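Local atomic coordinates of putative peptidyl-arginine deiminase (Chlorobium tepidum, PDB entry 1XKN), a protein that probably deiminates agmatine or arginine residues, releasing ammonia, as a putative member of the Porphyromonas-type peptidyl-arginine deiminase family. Residues A[35-47]-A[69-83]. Numbering follows the deposited sequence.
Sequences PVPAVFAELAYQL and LLKERDPEGKYAERI
Arg73 and Leu70 pack on Ala41 and Tyr45 in a helix-helix contact at the periphery of the fold, between the connecting helices of two successive beta-alpha-beta crossovers: helix 36-50 links strands 15-21 and 52-57, helix 60-73 links strands 52-57 and 83-87, and the three strands run parallel in one sheet. The segments 36-47 and 69-73 cross at -53° with axes 8.7 Å apart, a close approach that small residues permit: Ala41 CB meets Leu69 CB at 3.7 Å, and Leu70 CD2 rests on Ala44 CB. Leu69 CD1 also touches Pro37 CB at 3.5 Å.

Arg73 is a knob in the hole formed by Ala38, Ala41, Glu42 and Tyr45. Its chain bends at chi2 (-70°) and then runs extended across the helix, bringing Glu42 CB over the centre of one guanidinium face. Arg73 NH2 donates to Ala38 O at 3.0 Å, a bent bond (133° at the hydrogen) that arrives from above the carbonyl plane, on the face opposite Glu42 N, which makes the helical bond to the same oxygen. Glu42 OE2 is 3.9 Å from Arg73 NH2 and well out of the guanidinium plane, a long, purely electrostatic pair; water 1 bridges Glu42 OE2 to Arg73 NH1.

Tyr45 lays one ring face over Arg73 O, while Tyr45 CE1 comes to the edge of the Tyr79 ring, 4.0 Å from Tyr79 CD2. Water 2 links Tyr45 OH to Arg73 O. Next in the chain, Asp74 grips the following turns: Tyr79 N meets the syn lone pair of Asp74 OD2 at 3.0 Å, while Lys78 N bonds Asp74 OD1 from out of the carboxylate plane.

The chemistry thus grades from an apolar alanine-leucine seam to a hydrated polar margin, where Glu42 probably offsets the charge of Arg73 chiefly through space and water.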
ATOM      1  N   PRO A  35      -5.582 -13.623 -16.556  1.00  8.90           N
ATOM      2  CA  PRO A  35      -5.534 -14.151 -15.186  1.00  8.29           C
ATOM      3  C   PRO A  35      -5.729 -13.110 -14.080  1.00  7.52           C
ATOM      4  O   PRO A  35      -6.097 -13.451 -12.958  1.00  8.12           O
ATOM      5  CB  PRO A  35      -4.141 -14.781 -15.101  1.00 10.65           C
ATOM      6  CG  PRO A  35      -3.792 -15.077 -16.530  1.00 12.13           C
ATOM      7  CD  PRO A  35      -4.304 -13.862 -17.247  1.00  9.40           C
ATOM      8  N   VAL A  36      -5.490 -11.845 -14.405  1.00  7.39           N
ATOM      9  CA  VAL A  36      -5.573 -10.764 -13.421  1.00  6.62           C
ATOM     10  C   VAL A  36      -6.893 -10.584 -12.668  1.00  7.47           C
ATOM     11  O   VAL A  36      -6.899 -10.501 -11.439  1.00  6.34           O
ATOM     12  CB  VAL A  36      -5.155  -9.424 -14.067  1.00  6.81           C
ATOM     13  CG1 VAL A  36      -5.160  -8.311 -13.028  1.00  6.20           C
ATOM     14  CG2 VAL A  36      -3.764  -9.570 -14.673  1.00  7.48           C
ATOM     15  N   PRO A  37      -8.027 -10.509 -13.385  1.00  7.70           N
ATOM     16  CA  PRO A  37      -9.316 -10.338 -12.703  1.00  8.06           C
ATOM     17  C   PRO A  37      -9.568 -11.376 -11.607  1.00  6.56           C
ATOM     18  O   PRO A  37     -10.086 -11.047 -10.540  1.00  6.50           O
ATOM     19  CB  PRO A  37     -10.329 -10.430 -13.846  1.00  8.85           C
ATOM     20  CG  PRO A  37      -9.601 -11.249 -14.888  1.00 13.68           C
ATOM     21  CD  PRO A  37      -8.223 -10.661 -14.835  1.00  9.41           C
ATOM     22  N   ALA A  38      -9.193 -12.625 -11.867  1.00  6.29           N
ATOM     23  CA  ALA A  38      -9.392 -13.686 -10.884  1.00  7.18           C
ATOM     24  C   ALA A  38      -8.585 -13.430  -9.614  1.00  6.51           C
ATOM     25  O   ALA A  38      -9.028 -13.764  -8.515  1.00  7.42           O
ATOM     26  CB  ALA A  38      -9.017 -15.042 -11.481  1.00  8.18           C
ATOM     27  N   VAL A  39      -7.404 -12.835  -9.759  1.00  6.59           N
ATOM     28  CA  VAL A  39      -6.571 -12.547  -8.594  1.00  5.54           C
ATOM     29  C   VAL A  39      -7.258 -11.491  -7.735  1.00  3.97           C
ATOM     30  O   VAL A  39      -7.261 -11.582  -6.505  1.00  4.67           O
ATOM     31  CB  VAL A  39      -5.167 -12.049  -9.000  1.00  6.12           C
ATOM     32  CG1 VAL A  39      -4.301 -11.860  -7.755  1.00  6.57           C
ATOM     33  CG2 VAL A  39      -4.515 -13.049  -9.938  1.00  7.91           C
ATOM     34  N   PHE A  40      -7.848 -10.489  -8.379  1.00  4.94           N
ATOM     35  CA  PHE A  40      -8.551  -9.460  -7.632  1.00  5.25           C
ATOM     36  C   PHE A  40      -9.774 -10.046  -6.934  1.00  6.59           C
ATOM     37  O   PHE A  40     -10.127  -9.622  -5.832  1.00  5.25           O
ATOM     38  CB  PHE A  40      -8.957  -8.300  -8.548  1.00  5.53           C
ATOM     39  CG  PHE A  40      -7.851  -7.311  -8.787  1.00  4.19           C
ATOM     40  CD1 PHE A  40      -6.819  -7.595  -9.674  1.00  4.73           C
ATOM     41  CD2 PHE A  40      -7.828  -6.104  -8.099  1.00  5.18           C
ATOM     42  CE1 PHE A  40      -5.774  -6.686  -9.869  1.00  4.52           C
ATOM     43  CE2 PHE A  40      -6.790  -5.190  -8.287  1.00  5.51           C
ATOM     44  CZ  PHE A  40      -5.764  -5.484  -9.174  1.00  6.27           C
ATOM     45  N   ALA A  41     -10.412 -11.025  -7.570  1.00  6.62           N
ATOM     46  CA  ALA A  41     -11.578 -11.672  -6.976  1.00  6.36           C
ATOM     47  C   ALA A  41     -11.140 -12.424  -5.722  1.00  5.92           C
ATOM     48  O   ALA A  41     -11.829 -12.400  -4.703  1.00  5.38           O
ATOM     49  CB  ALA A  41     -12.218 -12.632  -7.970  1.00  5.52           C
ATOM     50  N   GLU A  42      -9.986 -13.085  -5.797  1.00  5.35           N
ATOM     51  CA  GLU A  42      -9.466 -13.827  -4.654  1.00  5.93           C
ATOM     52  C   GLU A  42      -9.148 -12.855  -3.522  1.00  5.02           C
ATOM     53  O   GLU A  42      -9.463 -13.112  -2.361  1.00  5.03           O
ATOM     54  CB  GLU A  42      -8.205 -14.601  -5.046  1.00  8.86           C
ATOM     55  CG  GLU A  42      -7.615 -15.426  -3.908  1.00 11.14           C
ATOM     56  CD  GLU A  42      -6.445 -16.285  -4.346  1.00 14.42           C
ATOM     57  OE1 GLU A  42      -5.896 -17.017  -3.496  1.00 17.79           O
ATOM     58  OE2 GLU A  42      -6.074 -16.230  -5.538  1.00 16.99           O
ATOM     59  N   LEU A  43      -8.522 -11.736  -3.876  1.00  3.82           N
ATOM     60  CA  LEU A  43      -8.161 -10.710  -2.907  1.00  4.72           C
ATOM     61  C   LEU A  43      -9.407 -10.118  -2.257  1.00  4.03           C
ATOM     62  O   LEU A  43      -9.478  -9.990  -1.034  1.00  4.44           O
ATOM     63  CB  LEU A  43      -7.358  -9.607  -3.598  1.00  5.44           C
ATOM     64  CG  LEU A  43      -7.119  -8.307  -2.826  1.00  5.49           C
ATOM     65  CD1 LEU A  43      -6.392  -8.589  -1.523  1.00  6.35           C
ATOM     66  CD2 LEU A  43      -6.309  -7.356  -3.699  1.00  6.82           C
ATOM     67  N   ALA A  44     -10.388  -9.756  -3.078  1.00  5.25           N
ATOM     68  CA  ALA A  44     -11.626  -9.181  -2.568  1.00  4.53           C
ATOM     69  C   ALA A  44     -12.322 -10.168  -1.638  1.00  4.99           C
ATOM     70  O   ALA A  44     -12.848  -9.779  -0.595  1.00  4.26           O
ATOM     71  CB  ALA A  44     -12.547  -8.804  -3.725  1.00  4.84           C
ATOM     72  N   TYR A  45     -12.311 -11.447  -2.007  1.00  5.74           N
ATOM     73  CA  TYR A  45     -12.936 -12.470  -1.179  1.00  5.68           C
ATOM     74  C   TYR A  45     -12.256 -12.552   0.180  1.00  5.75           C
ATOM     75  O   TYR A  45     -12.920 -12.504   1.216  1.00  4.74           O
ATOM     76  CB  TYR A  45     -12.874 -13.841  -1.856  1.00  6.09           C
ATOM     77  CG  TYR A  45     -13.278 -14.967  -0.931  1.00  7.29           C
ATOM     78  CD1 TYR A  45     -14.593 -15.090  -0.477  1.00  8.56           C
ATOM     79  CD2 TYR A  45     -12.336 -15.892  -0.478  1.00  8.18           C
ATOM     80  CE1 TYR A  45     -14.956 -16.105   0.410  1.00 10.70           C
ATOM     81  CE2 TYR A  45     -12.691 -16.907   0.406  1.00 11.43           C
ATOM     82  CZ  TYR A  45     -14.001 -17.007   0.844  1.00 12.62           C
ATOM     83  OH  TYR A  45     -14.352 -18.008   1.719  1.00 16.14           O
ATOM     84  N   GLN A  46     -10.931 -12.681   0.182  1.00  4.76           N
ATOM     85  CA  GLN A  46     -10.206 -12.758   1.446  1.00  5.70           C
ATOM     86  C   GLN A  46     -10.496 -11.520   2.292  1.00  4.96           C
ATOM     87  O   GLN A  46     -10.711 -11.623   3.497  1.00  5.81           O
ATOM     88  CB  GLN A  46      -8.697 -12.886   1.203  1.00  6.36           C
ATOM     89  CG  GLN A  46      -8.246 -14.263   0.739  1.00  7.91           C
ATOM     90  CD  GLN A  46      -8.684 -15.376   1.680  1.00  8.38           C
ATOM     91  OE1 GLN A  46      -8.678 -15.211   2.897  1.00 10.77           O
ATOM     92  NE2 GLN A  46      -9.051 -16.519   1.114  1.00 13.97           N
ATOM     93  N   LEU A  47     -10.510 -10.348   1.664  1.00  4.73           N
ATOM     94  CA  LEU A  47     -10.787  -9.122   2.398  1.00  4.64           C
ATOM     95  C   LEU A  47     -12.203  -9.099   2.960  1.00  4.81           C
ATOM     96  O   LEU A  47     -12.427  -8.600   4.066  1.00  5.53           O
ATOM     97  CB  LEU A  47     -10.579  -7.900   1.503  1.00  4.96           C
ATOM     98  CG  LEU A  47      -9.135  -7.603   1.098  1.00  3.38           C
ATOM     99  CD1 LEU A  47      -9.122  -6.513   0.043  1.00  6.74           C
ATOM    100  CD2 LEU A  47      -8.327  -7.188   2.316  1.00  5.79           C
ATOM    101  N   LEU A  69     -16.951 -13.358 -10.931  1.00  7.08           N
ATOM    102  CA  LEU A  69     -15.707 -13.945 -10.449  1.00  7.00           C
ATOM    103  C   LEU A  69     -15.764 -14.156  -8.940  1.00  6.98           C
ATOM    104  O   LEU A  69     -15.248 -15.143  -8.421  1.00  8.24           O
ATOM    105  CB  LEU A  69     -14.521 -13.047 -10.819  1.00  6.58           C
ATOM    106  CG  LEU A  69     -14.136 -13.057 -12.302  1.00  9.39           C
ATOM    107  CD1 LEU A  69     -13.322 -11.823 -12.645  1.00  8.38           C
ATOM    108  CD2 LEU A  69     -13.354 -14.329 -12.619  1.00  9.98           C
ATOM    109  N   LEU A  70     -16.401 -13.227  -8.234  1.00  6.89           N
ATOM    110  CA  LEU A  70     -16.521 -13.343  -6.787  1.00  7.81           C
ATOM    111  C   LEU A  70     -17.427 -14.511  -6.418  1.00  9.27           C
ATOM    112  O   LEU A  70     -17.263 -15.121  -5.365  1.00 10.21           O
ATOM    113  CB  LEU A  70     -17.072 -12.043  -6.195  1.00  7.20           C
ATOM    114  CG  LEU A  70     -16.047 -10.910  -6.087  1.00  9.74           C
ATOM    115  CD1 LEU A  70     -16.739  -9.600  -5.748  1.00 10.89           C
ATOM    116  CD2 LEU A  70     -15.015 -11.265  -5.024  1.00 11.47           C
ATOM    117  N   LYS A  71     -18.376 -14.827  -7.296  1.00 10.81           N
ATOM    118  CA  LYS A  71     -19.297 -15.926  -7.044  1.00 12.97           C
ATOM    119  C   LYS A  71     -18.556 -17.266  -7.070  1.00 13.25           C
ATOM    120  O   LYS A  71     -18.998 -18.238  -6.458  1.00 13.27           O
ATOM    121  CB  LYS A  71     -20.423 -15.918  -8.082  1.00 15.20           C
ATOM    122  CG  LYS A  71     -21.552 -16.891  -7.786  1.00 18.42           C
ATOM    123  CD  LYS A  71     -22.679 -16.745  -8.797  1.00 20.71           C
ATOM    124  CE  LYS A  71     -23.804 -17.722  -8.511  1.00 22.04           C
ATOM    125  NZ  LYS A  71     -24.376 -17.522  -7.147  1.00 24.87           N
ATOM    126  N   GLU A  72     -17.430 -17.317  -7.780  1.00 14.12           N
ATOM    127  CA  GLU A  72     -16.639 -18.543  -7.846  1.00 15.32           C
ATOM    128  C   GLU A  72     -15.874 -18.725  -6.541  1.00 15.74           C
ATOM    129  O   GLU A  72     -15.537 -19.846  -6.155  1.00 16.89           O
ATOM    130  CB  GLU A  72     -15.643 -18.497  -9.010  1.00 17.30           C
ATOM    131  CG  GLU A  72     -16.278 -18.353 -10.380  1.00 20.62           C
ATOM    132  CD  GLU A  72     -15.365 -18.825 -11.492  1.00 23.04           C
ATOM    133  OE1 GLU A  72     -15.093 -20.044 -11.557  1.00 27.35           O
ATOM    134  OE2 GLU A  72     -14.915 -17.985 -12.300  1.00 26.23           O
ATOM    135  N   ARG A  73     -15.599 -17.614  -5.866  1.00 14.07           N
ATOM    136  CA  ARG A  73     -14.875 -17.645  -4.600  1.00 13.63           C
ATOM    137  C   ARG A  73     -15.864 -17.782  -3.446  1.00 13.22           C
ATOM    138  O   ARG A  73     -15.562 -18.396  -2.421  1.00 13.78           O
ATOM    139  CB  ARG A  73     -14.071 -16.354  -4.419  1.00 13.39           C
ATOM    140  CG  ARG A  73     -13.142 -16.009  -5.573  1.00 14.07           C
ATOM    141  CD  ARG A  73     -11.968 -16.966  -5.667  1.00 15.02           C
ATOM    142  NE  ARG A  73     -11.041 -16.564  -6.723  1.00 14.14           N
ATOM    143  CZ  ARG A  73      -9.851 -17.121  -6.929  1.00 14.58           C
ATOM    144  NH1 ARG A  73      -9.433 -18.109  -6.149  1.00 12.93           N
ATOM    145  NH2 ARG A  73      -9.078 -16.686  -7.915  1.00 13.55           N
ATOM    146  N   ASP A  74     -17.050 -17.206  -3.627  1.00 12.14           N
ATOM    147  CA  ASP A  74     -18.101 -17.220  -2.612  1.00 12.30           C
ATOM    148  C   ASP A  74     -19.421 -17.590  -3.294  1.00 12.33           C
ATOM    149  O   ASP A  74     -20.287 -16.739  -3.495  1.00 12.36           O
ATOM    150  CB  ASP A  74     -18.211 -15.823  -1.993  1.00 11.34           C
ATOM    151  CG  ASP A  74     -18.957 -15.814  -0.672  1.00 11.19           C
ATOM    152  OD1 ASP A  74     -19.643 -16.808  -0.349  1.00 11.38           O
ATOM    153  OD2 ASP A  74     -18.861 -14.792   0.041  1.00  9.88           O
ATOM    154  N   PRO A  75     -19.594 -18.876  -3.648  1.00 13.46           N
ATOM    155  CA  PRO A  75     -20.801 -19.373  -4.318  1.00 14.06           C
ATOM    156  C   PRO A  75     -22.128 -19.040  -3.643  1.00 13.67           C
ATOM    157  O   PRO A  75     -23.132 -18.809  -4.320  1.00 14.24           O
ATOM    158  CB  PRO A  75     -20.551 -20.878  -4.403  1.00 14.51           C
ATOM    159  CG  PRO A  75     -19.698 -21.147  -3.202  1.00 16.06           C
ATOM    160  CD  PRO A  75     -18.725 -19.995  -3.245  1.00 14.49           C
ATOM    161  N   GLU A  76     -22.134 -19.006  -2.317  1.00 13.96           N
ATOM    162  CA  GLU A  76     -23.357 -18.708  -1.581  1.00 14.39           C
ATOM    163  C   GLU A  76     -23.492 -17.231  -1.217  1.00 13.99           C
ATOM    164  O   GLU A  76     -24.521 -16.805  -0.692  1.00 14.52           O
ATOM    165  CB  GLU A  76     -23.419 -19.557  -0.310  1.00 17.59           C
ATOM    166  CG  GLU A  76     -23.237 -21.050  -0.555  1.00 20.51           C
ATOM    167  CD  GLU A  76     -24.198 -21.597  -1.593  1.00 22.85           C
ATOM    168  OE1 GLU A  76     -25.426 -21.489  -1.386  1.00 25.28           O
ATOM    169  OE2 GLU A  76     -23.726 -22.137  -2.617  1.00 23.44           O
ATOM    170  N   GLY A  77     -22.452 -16.451  -1.496  1.00 12.79           N
ATOM    171  CA  GLY A  77     -22.493 -15.035  -1.182  1.00 11.47           C
ATOM    172  C   GLY A  77     -22.535 -14.759   0.310  1.00 10.84           C
ATOM    173  O   GLY A  77     -23.200 -13.827   0.759  1.00 10.73           O
ATOM    174  N   LYS A  78     -21.816 -15.567   1.079  1.00 10.22           N
ATOM    175  CA  LYS A  78     -21.772 -15.408   2.526  1.00 10.93           C
ATOM    176  C   LYS A  78     -21.370 -13.996   2.935  1.00  9.59           C
ATOM    177  O   LYS A  78     -21.936 -13.428   3.870  1.00 10.85           O
ATOM    178  CB  LYS A  78     -20.786 -16.413   3.127  1.00 14.34           C
ATOM    179  CG  LYS A  78     -21.152 -17.866   2.859  1.00 18.11           C
ATOM    180  CD  LYS A  78     -20.030 -18.817   3.256  1.00 21.23           C
ATOM    181  CE  LYS A  78     -19.728 -18.753   4.744  1.00 22.20           C
ATOM    182  NZ  LYS A  78     -18.636 -19.701   5.115  1.00 22.60           N
ATOM    183  N   TYR A  79     -20.401 -13.425   2.226  1.00  8.58           N
ATOM    184  CA  TYR A  79     -19.913 -12.088   2.546  1.00  7.92           C
ATOM    185  C   TYR A  79     -20.241 -11.066   1.465  1.00  8.37           C
ATOM    186  O   TYR A  79     -19.673  -9.972   1.447  1.00  6.65           O
ATOM    187  CB  TYR A  79     -18.396 -12.133   2.764  1.00  9.27           C
ATOM    188  CG  TYR A  79     -17.951 -13.247   3.687  1.00 10.31           C
ATOM    189  CD1 TYR A  79     -18.372 -13.287   5.020  1.00 10.82           C
ATOM    190  CD2 TYR A  79     -17.134 -14.279   3.222  1.00 10.09           C
ATOM    191  CE1 TYR A  79     -17.992 -14.331   5.862  1.00 11.87           C
ATOM    192  CE2 TYR A  79     -16.750 -15.326   4.056  1.00 11.31           C
ATOM    193  CZ  TYR A  79     -17.182 -15.348   5.372  1.00 11.15           C
ATOM    194  OH  TYR A  79     -16.824 -16.396   6.190  1.00 12.73           O
ATOM    195  N   ALA A  80     -21.168 -11.416   0.580  1.00  7.98           N
ATOM    196  CA  ALA A  80     -21.560 -10.537  -0.515  1.00  9.14           C
ATOM    197  C   ALA A  80     -21.969  -9.126  -0.088  1.00  9.59           C
ATOM    198  O   ALA A  80     -21.633  -8.152  -0.765  1.00 10.09           O
ATOM    199  CB  ALA A  80     -22.686 -11.182  -1.319  1.00  9.78           C
ATOM    200  N   GLU A  81     -22.690  -9.007   1.024  1.00  9.59           N
ATOM    201  CA  GLU A  81     -23.129  -7.696   1.501  1.00  8.78           C
ATOM    202  C   GLU A  81     -21.965  -6.787   1.875  1.00  7.51           C
ATOM    203  O   GLU A  81     -22.115  -5.568   1.909  1.00  7.08           O
ATOM    204  CB  GLU A  81     -24.044  -7.834   2.722  1.00  9.19           C
ATOM    205  CG  GLU A  81     -25.401  -8.476   2.454  1.00 13.38           C
ATOM    206  CD  GLU A  81     -25.292  -9.943   2.113  1.00 15.72           C
ATOM    207  OE1 GLU A  81     -24.519 -10.651   2.789  1.00 15.51           O
ATOM    208  OE2 GLU A  81     -25.991 -10.392   1.181  1.00 21.79           O
ATOM    209  N   ARG A  82     -20.810  -7.384   2.155  1.00  6.40           N
ATOM    210  CA  ARG A  82     -19.634  -6.622   2.547  1.00  5.94           C
ATOM    211  C   ARG A  82     -18.880  -6.014   1.373  1.00  6.04           C
ATOM    212  O   ARG A  82     -18.042  -5.133   1.560  1.00  4.63           O
ATOM    213  CB  ARG A  82     -18.690  -7.504   3.360  1.00  6.73           C
ATOM    214  CG  ARG A  82     -19.322  -8.079   4.619  1.00  6.02           C
ATOM    215  CD  ARG A  82     -18.348  -8.984   5.342  1.00  6.84           C
ATOM    216  NE  ARG A  82     -18.936  -9.595   6.528  1.00  6.39           N
ATOM    217  CZ  ARG A  82     -18.286 -10.434   7.330  1.00  6.95           C
ATOM    218  NH1 ARG A  82     -17.025 -10.759   7.071  1.00  6.14           N
ATOM    219  NH2 ARG A  82     -18.898 -10.949   8.389  1.00  6.08           N
ATOM    220  N   ILE A  83     -19.169  -6.478   0.161  1.00  5.45           N
ATOM    221  CA  ILE A  83     -18.497  -5.941  -1.013  1.00  5.91           C
ATOM    222  C   ILE A  83     -19.389  -4.903  -1.685  1.00  6.66           C
ATOM    223  O   ILE A  83     -20.420  -5.229  -2.276  1.00  7.90           O
ATOM    224  CB  ILE A  83     -18.121  -7.066  -1.996  1.00  6.26           C
ATOM    225  CG1 ILE A  83     -17.168  -8.042  -1.299  1.00  6.33           C
ATOM    226  CG2 ILE A  83     -17.476  -6.479  -3.246  1.00  6.93           C
ATOM    227  CD1 ILE A  83     -16.711  -9.205  -2.143  1.00  7.21           C
TER
HETATM  228  O   HOH W   1      -6.773 -18.508  -6.881  1.00 17.69           O
HETATM  229  O   HOH W   2     -16.173 -19.492  -0.005  1.00 30.29           O